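Local structure of Nadp(h)-dependent ketose reductase (Bemisia argentifolii, 1E3J) at residues A[32-44]-A[339-351]. The protein probably catalyses the zinc-dependent, NADP(H)-linked interconversion of ketoses and polyols, such as fructose and sorbitol, as a polyol dehydrogenase. Numbering follows the deposited sequence.
Sequences LLQMAYVGICGSD and ADNTIKVMISCRQ. With ZN (zinc ion), chain C; BO3 (boric acid), chain E.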
ATOM      1  N   LEU A  32      -0.590  33.701 -18.313  1.00 48.69           N
ATOM      2  CA  LEU A  32       0.571  34.545 -18.489  1.00 46.34           C
ATOM      3  C   LEU A  32       0.956  35.032 -17.127  1.00 44.53           C
ATOM      4  O   LEU A  32       0.129  35.583 -16.391  1.00 43.98           O
ATOM      5  CB  LEU A  32       0.267  35.764 -19.382  1.00 45.80           C
ATOM      6  CG  LEU A  32       1.475  36.732 -19.506  1.00 47.50           C
ATOM      7  CD1 LEU A  32       2.662  35.987 -20.090  1.00 43.49           C
ATOM      8  CD2 LEU A  32       1.131  37.943 -20.410  1.00 47.76           C
ATOM      9  N   LEU A  33       2.217  34.847 -16.786  1.00 44.25           N
ATOM     10  CA  LEU A  33       2.688  35.291 -15.484  1.00 44.67           C
ATOM     11  C   LEU A  33       3.716  36.405 -15.520  1.00 45.31           C
ATOM     12  O   LEU A  33       4.648  36.394 -16.348  1.00 44.57           O
ATOM     13  CB  LEU A  33       3.343  34.128 -14.761  1.00 43.94           C
ATOM     14  CG  LEU A  33       2.460  32.906 -14.506  1.00 45.34           C
ATOM     15  CD1 LEU A  33       3.327  31.764 -13.956  1.00 42.49           C
ATOM     16  CD2 LEU A  33       1.354  33.288 -13.523  1.00 40.44           C
ATOM     17  N   GLN A  34       3.564  37.338 -14.589  1.00 44.95           N
ATOM     18  CA  GLN A  34       4.533  38.408 -14.413  1.00 44.67           C
ATOM     19  C   GLN A  34       5.349  37.806 -13.276  1.00 42.74           C
ATOM     20  O   GLN A  34       4.889  37.764 -12.137  1.00 42.94           O
ATOM     21  CB  GLN A  34       3.853  39.713 -13.963  1.00 46.98           C
ATOM     22  CG  GLN A  34       4.849  40.813 -13.618  1.00 51.17           C
ATOM     23  CD  GLN A  34       4.248  42.211 -13.715  1.00 55.71           C
ATOM     24  OE1 GLN A  34       3.138  42.478 -13.217  1.00 58.17           O
ATOM     25  NE2 GLN A  34       4.983  43.116 -14.349  1.00 57.42           N
ATOM     26  N   MET A  35       6.544  37.316 -13.581  1.00 41.97           N
ATOM     27  CA  MET A  35       7.333  36.642 -12.568  1.00 41.52           C
ATOM     28  C   MET A  35       7.646  37.485 -11.371  1.00 42.86           C
ATOM     29  O   MET A  35       7.740  38.725 -11.475  1.00 44.25           O
ATOM     30  CB  MET A  35       8.612  36.088 -13.192  1.00 41.40           C
ATOM     31  CG  MET A  35       8.337  35.100 -14.341  1.00 41.41           C
ATOM     32  SD  MET A  35       7.163  33.755 -13.806  1.00 43.52           S
ATOM     33  CE  MET A  35       8.264  32.898 -12.709  1.00 36.92           C
ATOM     34  N   ALA A  36       7.803  36.822 -10.225  1.00 41.20           N
ATOM     35  CA  ALA A  36       8.131  37.519  -8.992  1.00 42.04           C
ATOM     36  C   ALA A  36       9.481  37.082  -8.381  1.00 42.60           C
ATOM     37  O   ALA A  36      10.372  37.904  -8.184  1.00 42.12           O
ATOM     38  CB  ALA A  36       7.010  37.357  -7.985  1.00 40.37           C
ATOM     39  N   TYR A  37       9.631  35.790  -8.086  1.00 43.71           N
ATOM     40  CA  TYR A  37      10.859  35.282  -7.514  1.00 40.90           C
ATOM     41  C   TYR A  37      11.266  33.977  -8.200  1.00 42.51           C
ATOM     42  O   TYR A  37      10.417  33.206  -8.675  1.00 43.65           O
ATOM     43  CB  TYR A  37      10.689  35.057  -6.012  1.00 42.92           C
ATOM     44  CG  TYR A  37      10.492  36.334  -5.226  1.00 46.81           C
ATOM     45  CD1 TYR A  37      11.599  37.074  -4.778  1.00 47.09           C
ATOM     46  CD2 TYR A  37       9.213  36.863  -5.024  1.00 45.99           C
ATOM     47  CE1 TYR A  37      11.427  38.321  -4.153  1.00 49.89           C
ATOM     48  CE2 TYR A  37       9.036  38.104  -4.400  1.00 48.99           C
ATOM     49  CZ  TYR A  37      10.143  38.823  -3.969  1.00 50.72           C
ATOM     50  OH  TYR A  37       9.966  40.033  -3.330  1.00 54.71           O
ATOM     51  N   VAL A  38      12.570  33.740  -8.264  1.00 41.13           N
ATOM     52  CA  VAL A  38      13.109  32.552  -8.878  1.00 42.42           C
ATOM     53  C   VAL A  38      14.333  32.144  -8.071  1.00 42.31           C
ATOM     54  O   VAL A  38      15.309  32.904  -7.975  1.00 41.30           O
ATOM     55  CB  VAL A  38      13.532  32.808 -10.333  1.00 42.27           C
ATOM     56  CG1 VAL A  38      14.170  31.560 -10.921  1.00 43.21           C
ATOM     57  CG2 VAL A  38      12.341  33.200 -11.153  1.00 43.41           C
ATOM     58  N   GLY A  39      14.263  30.957  -7.479  1.00 40.71           N
ATOM     59  CA  GLY A  39      15.368  30.463  -6.690  1.00 40.98           C
ATOM     60  C   GLY A  39      16.266  29.686  -7.618  1.00 43.08           C
ATOM     61  O   GLY A  39      15.853  29.290  -8.708  1.00 43.49           O
ATOM     62  N   ILE A  40      17.507  29.472  -7.223  1.00 43.88           N
ATOM     63  CA  ILE A  40      18.386  28.712  -8.082  1.00 45.07           C
ATOM     64  C   ILE A  40      19.027  27.603  -7.283  1.00 45.59           C
ATOM     65  O   ILE A  40      19.176  27.726  -6.073  1.00 42.04           O
ATOM     66  CB  ILE A  40      19.450  29.620  -8.715  1.00 47.92           C
ATOM     67  CG1 ILE A  40      20.233  30.373  -7.638  1.00 49.63           C
ATOM     68  CG2 ILE A  40      18.761  30.607  -9.643  1.00 49.69           C
ATOM     69  CD1 ILE A  40      21.262  31.381  -8.224  1.00 53.74           C
ATOM     70  N   CYS A  41      19.376  26.501  -7.949  1.00 48.09           N
ATOM     71  CA  CYS A  41      19.984  25.388  -7.239  1.00 50.10           C
ATOM     72  C   CYS A  41      21.198  24.857  -7.975  1.00 50.57           C
ATOM     73  O   CYS A  41      21.585  25.379  -9.026  1.00 49.18           O
ATOM     74  CB  CYS A  41      18.947  24.275  -7.016  1.00 51.23           C
ATOM     75  SG  CYS A  41      18.636  23.200  -8.444  1.00 56.78           S
ATOM     76  N   GLY A  42      21.791  23.805  -7.423  1.00 52.51           N
ATOM     77  CA  GLY A  42      22.985  23.225  -8.027  1.00 53.02           C
ATOM     78  C   GLY A  42      22.776  22.838  -9.477  1.00 52.24           C
ATOM     79  O   GLY A  42      23.673  22.962 -10.321  1.00 51.64           O
ATOM     80  N   SER A  43      21.567  22.379  -9.773  1.00 52.44           N
ATOM     81  CA  SER A  43      21.235  21.978 -11.126  1.00 52.44           C
ATOM     82  C   SER A  43      21.382  23.137 -12.107  1.00 51.62           C
ATOM     83  O   SER A  43      21.909  22.948 -13.198  1.00 52.14           O
ATOM     84  CB  SER A  43      19.823  21.402 -11.158  1.00 52.98           C
ATOM     85  OG  SER A  43      19.416  21.209 -12.494  1.00 58.03           O
ATOM     86  N   ASP A  44      20.920  24.332 -11.740  1.00 52.09           N
ATOM     87  CA  ASP A  44      21.080  25.495 -12.637  1.00 53.67           C
ATOM     88  C   ASP A  44      22.580  25.801 -12.746  1.00 53.28           C
ATOM     89  O   ASP A  44      23.123  26.004 -13.833  1.00 52.67           O
ATOM     90  CB  ASP A  44      20.396  26.762 -12.095  1.00 54.10           C
ATOM     91  CG  ASP A  44      18.872  26.671 -12.087  1.00 56.46           C
ATOM     92  OD1 ASP A  44      18.237  26.459 -13.173  1.00 58.36           O
ATOM     93  OD2 ASP A  44      18.310  26.837 -10.978  1.00 55.39           O
ATOM     94  N   ALA A 339      29.324  28.959  -0.042  1.00 71.92           N
ATOM     95  CA  ALA A 339      29.946  29.275   1.238  1.00 73.16           C
ATOM     96  C   ALA A 339      29.086  28.781   2.412  1.00 74.11           C
ATOM     97  O   ALA A 339      27.873  28.584   2.256  1.00 74.24           O
ATOM     98  CB  ALA A 339      30.158  30.787   1.341  1.00 72.15           C
ATOM     99  N   ASP A 340      29.710  28.583   3.577  1.00 74.21           N
ATOM    100  CA  ASP A 340      28.990  28.128   4.770  1.00 74.83           C
ATOM    101  C   ASP A 340      27.774  28.990   5.101  1.00 73.35           C
ATOM    102  O   ASP A 340      26.797  28.496   5.655  1.00 73.80           O
ATOM    103  CB  ASP A 340      29.912  28.096   5.994  1.00 77.68           C
ATOM    104  CG  ASP A 340      30.964  27.020   5.895  1.00 81.08           C
ATOM    105  OD1 ASP A 340      30.614  25.903   5.435  1.00 82.84           O
ATOM    106  OD2 ASP A 340      32.129  27.282   6.280  1.00 82.77           O
ATOM    107  N   ASN A 341      27.840  30.275   4.770  1.00 71.06           N
ATOM    108  CA  ASN A 341      26.727  31.186   5.024  1.00 68.38           C
ATOM    109  C   ASN A 341      25.691  31.167   3.873  1.00 66.14           C
ATOM    110  O   ASN A 341      24.677  31.870   3.918  1.00 66.11           O
ATOM    111  CB  ASN A 341      27.265  32.612   5.204  1.00 69.89           C
ATOM    112  CG  ASN A 341      27.474  33.341   3.873  1.00 71.11           C
ATOM    113  OD1 ASN A 341      28.006  32.774   2.909  1.00 71.50           O
ATOM    114  ND2 ASN A 341      27.060  34.612   3.822  1.00 71.23           N
ATOM    115  N   THR A 342      25.946  30.373   2.839  1.00 61.64           N
ATOM    116  CA  THR A 342      25.026  30.323   1.713  1.00 59.37           C
ATOM    117  C   THR A 342      24.069  29.131   1.748  1.00 56.40           C
ATOM    118  O   THR A 342      24.493  27.967   1.820  1.00 55.94           O
ATOM    119  CB  THR A 342      25.775  30.251   0.382  1.00 59.73           C
ATOM    120  OG1 THR A 342      26.672  31.360   0.274  1.00 62.43           O
ATOM    121  CG2 THR A 342      24.799  30.284  -0.769  1.00 58.49           C
ATOM    122  N   ILE A 343      22.780  29.413   1.724  1.00 52.33           N
ATOM    123  CA  ILE A 343      21.833  28.323   1.697  1.00 50.01           C
ATOM    124  C   ILE A 343      21.113  28.445   0.372  1.00 48.57           C
ATOM    125  O   ILE A 343      21.509  27.830  -0.607  1.00 47.55           O
ATOM    126  CB  ILE A 343      20.841  28.404   2.845  1.00 50.25           C
ATOM    127  CG1 ILE A 343      21.564  28.105   4.153  1.00 49.66           C
ATOM    128  CG2 ILE A 343      19.692  27.421   2.616  1.00 49.58           C
ATOM    129  CD1 ILE A 343      20.682  28.261   5.390  1.00 49.60           C
ATOM    130  N   LYS A 344      20.089  29.274   0.321  1.00 45.91           N
ATOM    131  CA  LYS A 344      19.359  29.433  -0.922  1.00 46.71           C
ATOM    132  C   LYS A 344      19.507  30.850  -1.494  1.00 45.80           C
ATOM    133  O   LYS A 344      19.309  31.841  -0.783  1.00 47.13           O
ATOM    134  CB  LYS A 344      17.877  29.076  -0.677  1.00 45.47           C
ATOM    135  CG  LYS A 344      16.941  29.377  -1.827  1.00 49.01           C
ATOM    136  CD  LYS A 344      17.239  28.613  -3.130  1.00 45.87           C
ATOM    137  CE  LYS A 344      17.035  27.104  -3.037  1.00 44.74           C
ATOM    138  NZ  LYS A 344      17.207  26.524  -4.424  1.00 40.42           N
ATOM    139  N   VAL A 345      19.868  30.936  -2.777  1.00 45.68           N
ATOM    140  CA  VAL A 345      20.034  32.213  -3.489  1.00 42.88           C
ATOM    141  C   VAL A 345      18.755  32.472  -4.284  1.00 43.45           C
ATOM    142  O   VAL A 345      18.348  31.638  -5.089  1.00 44.96           O
ATOM    143  CB  VAL A 345      21.237  32.160  -4.474  1.00 44.19           C
ATOM    144  CG1 VAL A 345      21.311  33.428  -5.269  1.00 41.41           C
ATOM    145  CG2 VAL A 345      22.541  31.925  -3.710  1.00 43.20           C
ATOM    146  N   MET A 346      18.154  33.638  -4.057  1.00 43.33           N
ATOM    147  CA  MET A 346      16.903  34.058  -4.660  1.00 43.11           C
ATOM    148  C   MET A 346      17.034  35.331  -5.525  1.00 45.19           C
ATOM    149  O   MET A 346      17.668  36.327  -5.130  1.00 45.66           O
ATOM    150  CB  MET A 346      15.887  34.304  -3.544  1.00 41.47           C
ATOM    151  CG  MET A 346      14.478  34.577  -4.012  1.00 42.11           C
ATOM    152  SD  MET A 346      13.621  33.092  -4.702  1.00 48.73           S
ATOM    153  CE  MET A 346      13.773  32.004  -3.268  1.00 45.94           C
ATOM    154  N   ILE A 347      16.403  35.284  -6.696  1.00 43.65           N
ATOM    155  CA  ILE A 347      16.401  36.359  -7.656  1.00 41.48           C
ATOM    156  C   ILE A 347      15.003  36.917  -7.821  1.00 43.09           C
ATOM    157  O   ILE A 347      14.101  36.181  -8.196  1.00 41.84           O
ATOM    158  CB  ILE A 347      16.876  35.866  -9.039  1.00 38.78           C
ATOM    159  CG1 ILE A 347      18.220  35.161  -8.882  1.00 35.37           C
ATOM    160  CG2 ILE A 347      16.951  37.059 -10.005  1.00 36.08           C
ATOM    161  CD1 ILE A 347      18.841  34.643 -10.191  1.00 35.25           C
ATOM    162  N   SER A 348      14.821  38.210  -7.552  1.00 45.09           N
ATOM    163  CA  SER A 348      13.504  38.847  -7.682  1.00 48.51           C
ATOM    164  C   SER A 348      13.379  39.447  -9.073  1.00 50.28           C
ATOM    165  O   SER A 348      14.322  40.054  -9.587  1.00 53.08           O
ATOM    166  CB  SER A 348      13.317  39.926  -6.614  1.00 47.78           C
ATOM    167  OG  SER A 348      14.449  40.765  -6.547  1.00 54.21           O
ATOM    168  N   CYS A 349      12.199  39.306  -9.659  1.00 51.67           N
ATOM    169  CA  CYS A 349      11.944  39.741 -11.015  1.00 52.89           C
ATOM    170  C   CYS A 349      11.095  40.957 -11.292  1.00 55.57           C
ATOM    171  O   CYS A 349      11.057  41.405 -12.424  1.00 56.75           O
ATOM    172  CB  CYS A 349      11.314  38.588 -11.779  1.00 51.75           C
ATOM    173  SG  CYS A 349      12.372  37.184 -11.999  1.00 52.31           S
ATOM    174  N   ARG A 350      10.375  41.488 -10.323  1.00 58.48           N
ATOM    175  CA  ARG A 350       9.538  42.622 -10.672  1.00 62.77           C
ATOM    176  C   ARG A 350      10.353  43.899 -10.891  1.00 64.75           C
ATOM    177  O   ARG A 350      11.164  44.258 -10.050  1.00 64.77           O
ATOM    178  CB  ARG A 350       8.462  42.808  -9.608  1.00 62.36           C
ATOM    179  CG  ARG A 350       7.390  41.741  -9.736  1.00 63.29           C
ATOM    180  CD  ARG A 350       6.537  41.606  -8.480  1.00 64.38           C
ATOM    181  NE  ARG A 350       7.291  41.248  -7.272  1.00 65.07           N
ATOM    182  CZ  ARG A 350       6.722  41.086  -6.078  1.00 65.72           C
ATOM    183  NH1 ARG A 350       5.406  41.247  -5.954  1.00 66.04           N
ATOM    184  NH2 ARG A 350       7.451  40.795  -5.003  1.00 65.85           N
ATOM    185  N   GLN A 351      10.148  44.574 -12.025  1.00 67.34           N
ATOM    186  CA  GLN A 351      10.886  45.818 -12.344  1.00 69.51           C
ATOM    187  C   GLN A 351      10.627  46.950 -11.356  1.00 69.82           C
ATOM    188  O   GLN A 351       9.484  46.971 -10.838  1.00 71.35           O
ATOM    189  CB  GLN A 351      10.544  46.276 -13.778  1.00 69.47           C
TER
HETATM  190 ZN    ZN C 902      16.222  23.549  -8.418  1.00 71.69          ZN
HETATM  191  B   BO3 E 904       4.334  39.629  -2.145  1.00 62.20           B
HETATM  192  O1  BO3 E 904       3.508  40.377  -2.915  1.00 65.28           O
HETATM  193  O2  BO3 E 904       3.856  38.958  -1.094  1.00 63.07           O
HETATM  194  O3  BO3 E 904       5.642  39.558  -2.432  1.00 64.27           O
HETATM  195  O   HOH W   1      20.939  28.481  -4.094  1.00 50.59           O
HETATM  196  O   HOH W   2      15.356  21.861  -7.426  1.00 66.89           O
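Val38 and Ile347 exchange a pair of backbone hydrogen bonds, Val38 N to Ile347 O and Ile347 N to Val38 O, each 2.9 Å, and so join strands 30-40 and 344-348 in antiparallel fashion. Beyond this pair, Cys349 N gives a short, nearly straight bond to Ala36 O at 2.7 Å. At the other end Ile40 O takes two donors: Lys344 NZ (2.8 Å) and a water that also accepts from Val345 N.

Side chains divide between the two faces of the sheet. Val38, Ile40, Val345 and Ile347 share one; there CG1 of Ile40 lies between backbone N and carbonyl carbon (chi1 56°), which carries CD1 to within 3.6 Å of Val345 CG1. Helix 328-337 packs on Ile40, Val345 and Ile347, while Val38 touches Ala68. On the other face Met346, bent at chi2 and chi3, lays SD beside Gly39 N and against Tyr37 CB, while Ser348 CB meets the Tyr37 ring obliquely at CE1 (3.5 Å).

The pairing belongs to the GroES-like catalytic domain of zinc-containing alcohol dehydrogenases, where the C-terminal strand returns beside strand 30-40. Cys41, at the N-cap of helix 42-50, ligates the zinc through SG (2.4 Å) with His66, Glu67 and a water, and forms a capping box with Asp44. Lys344 also makes a salt bridge to Glu67, linking strand 344-348 to a zinc ligand.

Arg350 reaches back over Ala36 CB with one guanidinium face. Its plane stands 73° from the Tyr37 ring, and NH2 makes weak bonds to Tyr37 OH (3.1 Å) and to O3 of the boric acid.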